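Local coordinates for protein muramidase (Sodiomyces alcalophilus, PDB 6ZM8) that probably cleaves the beta-1,4-glycosidic bonds of bacterial cell-wall peptidoglycan, as a fungal lysozyme of glycoside hydrolase family 25, at residues 20-34 and 49-63. Numbering follows the deposited sequence.
Sequences YANGDRFVYIKATEG and ATQNGFIRGAYHFAQ
V27 and R56 are paired in register in parallel strands 26-33 and 55-61, V27 CG1 resting against R56 CB, and this pairing illustrates how a barrel wall is packed on both faces. V27 N donates to I55 O, and V27 O receives G57 N at 3.0 Å. The side of V27 and I29 is covered by helix 42-51, where V27 CG1 meets A49 CB at 3.7 Å. On the other side the ring of Y28 leans across G57, its edge reaching A58 O; the missing side chain of G57 lets it lie so close, and Y28 stacks on W158. Further along, the Y59 ring lies flat beneath the start of K30: with CG between the backbone N and the carbonyl carbon (chi1 71°), it brings one face under K30 CB, a CH-pi contact 3.8 Å from CB to the ring centroid. A beta bulge follows, A31 N and, weakly, T32 N sharing Y59 O. Beyond it, buried T32 OG1 and H60 ND1 are hydrogen-bonded at 2.7 Å in the imidazole plane; H60 NE2 bonds Q72, which fixes the ring from both nitrogens.

The opposite face, carrying K30, Y59, E33 and F61, is partly exposed and turns polar towards E33, whose carboxylate is divided between K30 NZ, a salt bridge to OE1, and Q63 NE2, 2.8 Å from E33 OE2 on its anti side. The looser, solvent side lies before the strands, around Y20, N52 and G53, where a water donates to both R25 O and G53 O. Two parallel strands joined through helix 42-51 make a beta-alpha-beta crossover, a repeating element of the TIM-barrel-like fold of family 25.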
loop_
_atom_site.group_PDB
_atom_site.type_symbol
_atom_site.label_atom_id
_atom_site.label_comp_id
_atom_site.label_asym_id
_atom_site.label_seq_id
_atom_site.Cartn_x
_atom_site.Cartn_y
_atom_site.Cartn_z
ATOM N N TYR A 20 -19.552 3.133 -1.350
ATOM C CA TYR A 20 -19.715 4.300 -0.478
ATOM C C TYR A 20 -20.967 4.095 0.407
ATOM O O TYR A 20 -20.949 4.421 1.619
ATOM C CB TYR A 20 -19.828 5.578 -1.331
ATOM C CG TYR A 20 -19.682 6.829 -0.491
ATOM C CD1 TYR A 20 -20.772 7.405 0.132
ATOM C CD2 TYR A 20 -18.456 7.414 -0.344
ATOM C CE1 TYR A 20 -20.638 8.500 0.934
ATOM C CE2 TYR A 20 -18.308 8.543 0.435
ATOM C CZ TYR A 20 -19.395 9.079 1.087
ATOM O OH TYR A 20 -19.270 10.190 1.879
ATOM N N ALA A 21 -22.051 3.556 -0.161
ATOM C CA ALA A 21 -23.262 3.291 0.609
ATOM C C ALA A 21 -23.006 2.270 1.730
ATOM O O ALA A 21 -23.650 2.325 2.777
ATOM C CB ALA A 21 -24.376 2.850 -0.322
ATOM N N ASN A 22 -22.089 1.340 1.500
ATOM C CA ASN A 22 -21.691 0.370 2.517
ATOM C C ASN A 22 -20.977 1.031 3.694
ATOM O O ASN A 22 -20.832 0.422 4.750
ATOM C CB ASN A 22 -20.760 -0.666 1.865
ATOM C CG ASN A 22 -20.483 -1.872 2.736
ATOM O OD1 ASN A 22 -21.409 -2.488 3.281
ATOM N ND2 ASN A 22 -19.216 -2.268 2.835
ATOM N N GLY A 23 -20.478 2.240 3.493
ATOM C CA GLY A 23 -19.733 2.956 4.521
ATOM C C GLY A 23 -18.254 3.016 4.276
ATOM O O GLY A 23 -17.524 3.616 5.095
ATOM N N ASP A 24 -17.762 2.392 3.199
ATOM C CA ASP A 24 -16.344 2.484 2.888
ATOM C C ASP A 24 -16.003 3.921 2.451
ATOM O O ASP A 24 -16.780 4.570 1.773
ATOM C CB ASP A 24 -15.999 1.485 1.788
ATOM C CG ASP A 24 -16.252 0.067 2.306
ATOM O OD1 ASP A 24 -15.552 -0.320 3.255
ATOM O OD2 ASP A 24 -17.146 -0.610 1.741
ATOM N N ARG A 25 -14.788 4.359 2.838
ATOM C CA ARG A 25 -14.393 5.735 2.572
ATOM C C ARG A 25 -13.046 5.868 1.862
ATOM O O ARG A 25 -12.736 6.950 1.356
ATOM C CB ARG A 25 -14.399 6.572 3.856
ATOM C CG ARG A 25 -15.801 6.717 4.462
ATOM C CD ARG A 25 -16.678 7.659 3.641
ATOM N NE ARG A 25 -18.035 7.792 4.182
ATOM C CZ ARG A 25 -19.078 7.069 3.818
ATOM N NH1 ARG A 25 -18.955 6.055 2.973
ATOM N NH2 ARG A 25 -20.266 7.372 4.322
ATOM N N PHE A 26 -12.254 4.797 1.845
ATOM C CA PHE A 26 -10.983 4.838 1.125
ATOM C C PHE A 26 -10.789 3.503 0.408
ATOM O O PHE A 26 -11.340 2.477 0.793
ATOM C CB PHE A 26 -9.800 5.156 2.059
ATOM C CG PHE A 26 -9.510 4.069 3.066
ATOM C CD1 PHE A 26 -8.634 3.028 2.756
ATOM C CD2 PHE A 26 -10.167 4.052 4.307
ATOM C CE1 PHE A 26 -8.422 1.994 3.660
ATOM C CE2 PHE A 26 -9.955 3.019 5.198
ATOM C CZ PHE A 26 -9.088 2.000 4.889
ATOM N N VAL A 27 -9.938 3.575 -0.618
ATOM C CA VAL A 27 -9.598 2.379 -1.397
ATOM C C VAL A 27 -8.150 2.526 -1.876
ATOM O O VAL A 27 -7.748 3.586 -2.325
ATOM C CB VAL A 27 -10.599 2.162 -2.542
ATOM C CG1 VAL A 27 -10.598 3.315 -3.541
ATOM C CG2 VAL A 27 -10.361 0.818 -3.250
ATOM N N TYR A 28 -7.423 1.409 -1.812
ATOM C CA TYR A 28 -6.122 1.261 -2.471
ATOM C C TYR A 28 -6.282 0.356 -3.685
ATOM O O TYR A 28 -6.985 -0.650 -3.642
ATOM C CB TYR A 28 -5.049 0.694 -1.519
ATOM C CG TYR A 28 -4.221 1.740 -0.819
ATOM C CD1 TYR A 28 -3.276 2.463 -1.525
ATOM C CD2 TYR A 28 -4.363 1.997 0.539
ATOM C CE1 TYR A 28 -2.475 3.427 -0.908
ATOM C CE2 TYR A 28 -3.562 2.956 1.178
ATOM C CZ TYR A 28 -2.624 3.669 0.444
ATOM O OH TYR A 28 -1.886 4.611 1.115
ATOM N N ILE A 29 -5.575 0.722 -4.758
ATOM C CA ILE A 29 -5.778 0.116 -6.075
ATOM C C ILE A 29 -4.415 -0.257 -6.641
ATOM O O ILE A 29 -3.512 0.579 -6.713
ATOM C CB ILE A 29 -6.492 1.106 -7.010
ATOM C CG1 ILE A 29 -7.849 1.510 -6.422
ATOM C CG2 ILE A 29 -6.659 0.506 -8.401
ATOM C CD1 ILE A 29 -8.486 2.708 -7.114
ATOM N N LYS A 30 -4.253 -1.508 -7.090
ATOM C CA LYS A 30 -2.957 -1.902 -7.632
ATOM C C LYS A 30 -2.664 -1.126 -8.905
ATOM O O LYS A 30 -3.481 -1.109 -9.852
ATOM C CB LYS A 30 -2.922 -3.384 -7.966
ATOM C CG LYS A 30 -1.525 -3.845 -8.411
ATOM C CD LYS A 30 -1.411 -5.343 -8.534
ATOM C CE LYS A 30 -0.039 -5.755 -9.052
ATOM N NZ LYS A 30 0.083 -7.214 -9.107
ATOM N N ALA A 31 -1.473 -0.520 -8.971
ATOM C CA ALA A 31 -1.012 0.168 -10.172
ATOM C C ALA A 31 0.020 -0.666 -10.902
ATOM O O ALA A 31 -0.131 -0.872 -12.145
ATOM C CB ALA A 31 -0.459 1.543 -9.860
ATOM N N THR A 32 1.122 -1.019 -10.250
ATOM C CA THR A 32 2.304 -1.530 -10.911
ATOM C C THR A 32 2.897 -2.703 -10.159
ATOM O O THR A 32 2.630 -2.920 -8.959
ATOM C CB THR A 32 3.368 -0.415 -11.082
ATOM O OG1 THR A 32 3.547 0.243 -9.821
ATOM C CG2 THR A 32 2.957 0.620 -12.105
ATOM N N GLU A 33 3.771 -3.427 -10.864
ATOM C CA GLU A 33 4.588 -4.477 -10.280
ATOM C C GLU A 33 5.911 -4.508 -11.037
ATOM O O GLU A 33 5.927 -4.417 -12.281
ATOM C CB GLU A 33 3.877 -5.838 -10.352
ATOM C CG GLU A 33 4.735 -7.007 -9.892
ATOM C CD GLU A 33 3.970 -8.303 -9.747
ATOM O OE1 GLU A 33 2.693 -8.275 -9.665
ATOM O OE2 GLU A 33 4.688 -9.336 -9.704
ATOM N N GLY A 34 7.017 -4.602 -10.307
ATOM C CA GLY A 34 8.291 -4.573 -10.987
ATOM C C GLY A 34 8.480 -3.297 -11.797
ATOM O O GLY A 34 8.107 -2.229 -11.375
ATOM N N ALA A 49 -13.376 5.305 -8.306
ATOM C CA ALA A 49 -13.219 5.770 -6.919
ATOM C C ALA A 49 -13.373 7.288 -6.854
ATOM O O ALA A 49 -14.065 7.839 -5.992
ATOM C CB ALA A 49 -11.862 5.324 -6.403
ATOM N N THR A 50 -12.676 7.982 -7.758
ATOM C CA THR A 50 -12.689 9.442 -7.773
ATOM C C THR A 50 -14.130 9.961 -7.896
ATOM O O THR A 50 -14.540 10.880 -7.191
ATOM C CB THR A 50 -11.831 9.980 -8.908
ATOM O OG1 THR A 50 -10.498 9.459 -8.800
ATOM C CG2 THR A 50 -11.748 11.496 -8.874
ATOM N N GLN A 51 -14.873 9.394 -8.845
ATOM C CA GLN A 51 -16.206 9.879 -9.211
ATOM C C GLN A 51 -17.247 9.589 -8.140
ATOM O O GLN A 51 -18.361 10.101 -8.233
ATOM C CB GLN A 51 -16.632 9.253 -10.537
ATOM C CG GLN A 51 -15.805 9.766 -11.692
ATOM C CD GLN A 51 -16.206 8.977 -12.927
ATOM O OE1 GLN A 51 -16.793 7.888 -12.863
ATOM N NE2 GLN A 51 -15.838 9.483 -14.081
ATOM N N ASN A 52 -16.940 8.744 -7.182
ATOM C CA ASN A 52 -17.907 8.292 -6.168
ATOM C C ASN A 52 -17.470 8.649 -4.757
ATOM O O ASN A 52 -17.934 8.067 -3.781
ATOM C CB ASN A 52 -18.192 6.812 -6.340
ATOM C CG ASN A 52 -18.990 6.549 -7.584
ATOM O OD1 ASN A 52 -20.196 6.779 -7.596
ATOM N ND2 ASN A 52 -18.337 6.173 -8.671
ATOM N N GLY A 53 -16.658 9.693 -4.635
ATOM C CA GLY A 53 -16.405 10.308 -3.336
ATOM C C GLY A 53 -15.353 9.611 -2.498
ATOM O O GLY A 53 -15.242 9.941 -1.314
ATOM N N PHE A 54 -14.591 8.699 -3.061
ATOM C CA PHE A 54 -13.534 8.034 -2.302
ATOM C C PHE A 54 -12.270 8.878 -2.187
ATOM O O PHE A 54 -11.858 9.587 -3.087
ATOM C CB PHE A 54 -13.166 6.700 -2.956
ATOM C CG PHE A 54 -14.091 5.611 -2.521
ATOM C CD1 PHE A 54 -15.346 5.449 -3.091
ATOM C CD2 PHE A 54 -13.765 4.798 -1.441
ATOM C CE1 PHE A 54 -16.258 4.536 -2.565
ATOM C CE2 PHE A 54 -14.673 3.896 -0.919
ATOM C CZ PHE A 54 -15.926 3.777 -1.479
ATOM N N ILE A 55 -11.619 8.660 -1.042
ATOM C CA ILE A 55 -10.194 8.908 -0.860
ATOM C C ILE A 55 -9.490 7.648 -1.422
ATOM O O ILE A 55 -9.937 6.529 -1.145
ATOM C CB ILE A 55 -9.897 9.169 0.623
ATOM C CG1 ILE A 55 -10.566 10.484 1.053
ATOM C CG2 ILE A 55 -8.419 9.174 0.896
ATOM C CD1 ILE A 55 -10.545 10.782 2.527
ATOM N N ARG A 56 -8.479 7.822 -2.254
ATOM C CA ARG A 56 -7.911 6.663 -2.952
ATOM C C ARG A 56 -6.417 6.804 -3.078
ATOM O O ARG A 56 -5.876 7.914 -3.155
ATOM C CB ARG A 56 -8.574 6.399 -4.312
ATOM C CG ARG A 56 -8.331 7.450 -5.383
ATOM C CD ARG A 56 -9.257 8.667 -5.285
ATOM N NE ARG A 56 -9.085 9.581 -6.400
ATOM C CZ ARG A 56 -8.110 10.483 -6.515
ATOM N NH1 ARG A 56 -7.262 10.688 -5.514
ATOM N NH2 ARG A 56 -7.998 11.184 -7.619
ATOM N N GLY A 57 -5.757 5.659 -3.155
ATOM C CA GLY A 57 -4.347 5.596 -3.452
ATOM C C GLY A 57 -4.046 4.388 -4.321
ATOM O O GLY A 57 -4.905 3.533 -4.552
ATOM N N ALA A 58 -2.788 4.331 -4.741
ATOM C CA ALA A 58 -2.279 3.256 -5.563
ATOM C C ALA A 58 -1.263 2.441 -4.784
ATOM O O ALA A 58 -0.633 2.961 -3.839
ATOM C CB ALA A 58 -1.605 3.835 -6.795
ATOM N N TYR A 59 -1.027 1.194 -5.210
ATOM C CA TYR A 59 0.059 0.406 -4.629
ATOM C C TYR A 59 0.890 -0.269 -5.705
ATOM O O TYR A 59 0.450 -0.493 -6.866
ATOM C CB TYR A 59 -0.418 -0.568 -3.541
ATOM C CG TYR A 59 -1.214 -1.770 -3.978
ATOM C CD1 TYR A 59 -0.597 -2.950 -4.355
ATOM C CD2 TYR A 59 -2.614 -1.753 -3.939
ATOM C CE1 TYR A 59 -1.326 -4.096 -4.661
ATOM C CE2 TYR A 59 -3.369 -2.887 -4.249
ATOM C CZ TYR A 59 -2.705 -4.064 -4.604
ATOM O OH TYR A 59 -3.430 -5.193 -4.907
ATOM N N HIS A 60 2.124 -0.582 -5.302
ATOM C CA HIS A 60 3.145 -1.197 -6.155
ATOM C C HIS A 60 3.561 -2.516 -5.540
ATOM O O HIS A 60 3.956 -2.562 -4.359
ATOM C CB HIS A 60 4.392 -0.278 -6.159
ATOM C CG HIS A 60 5.519 -0.888 -6.932
ATOM N ND1 HIS A 60 5.510 -0.890 -8.325
ATOM C CD2 HIS A 60 6.615 -1.558 -6.486
ATOM C CE1 HIS A 60 6.609 -1.526 -8.686
ATOM N NE2 HIS A 60 7.288 -1.976 -7.608
ATOM N N PHE A 61 3.530 -3.605 -6.320
ATOM C CA PHE A 61 4.037 -4.890 -5.843
ATOM C C PHE A 61 5.544 -4.968 -6.100
ATOM O O PHE A 61 6.005 -5.030 -7.259
ATOM C CB PHE A 61 3.290 -6.066 -6.475
ATOM C CG PHE A 61 3.637 -7.372 -5.789
ATOM C CD1 PHE A 61 4.801 -8.077 -6.070
ATOM C CD2 PHE A 61 2.838 -7.833 -4.774
ATOM C CE1 PHE A 61 5.142 -9.223 -5.351
ATOM C CE2 PHE A 61 3.158 -8.982 -4.079
ATOM C CZ PHE A 61 4.310 -9.680 -4.359
ATOM N N ALA A 62 6.312 -4.942 -5.011
ATOM C CA ALA A 62 7.760 -4.948 -5.084
ATOM C C ALA A 62 8.298 -6.270 -5.660
ATOM O O ALA A 62 7.849 -7.349 -5.285
ATOM C CB ALA A 62 8.340 -4.789 -3.701
ATOM N N GLN A 63 9.341 -6.120 -6.481
ATOM C CA GLN A 63 10.110 -7.264 -6.997
ATOM C C GLN A 63 11.583 -6.987 -6.721
ATOM O O GLN A 63 12.302 -6.500 -7.606
ATOM C CB GLN A 63 9.815 -7.488 -8.485
ATOM C CG GLN A 63 8.436 -8.090 -8.706
ATOM C CD GLN A 63 8.331 -9.562 -8.326
ATOM O OE1 GLN A 63 9.319 -10.177 -7.913
ATOM N NE2 GLN A 63 7.128 -10.113 -8.472
HETATM O O HOH W 1 -14.540 9.074 1.224
#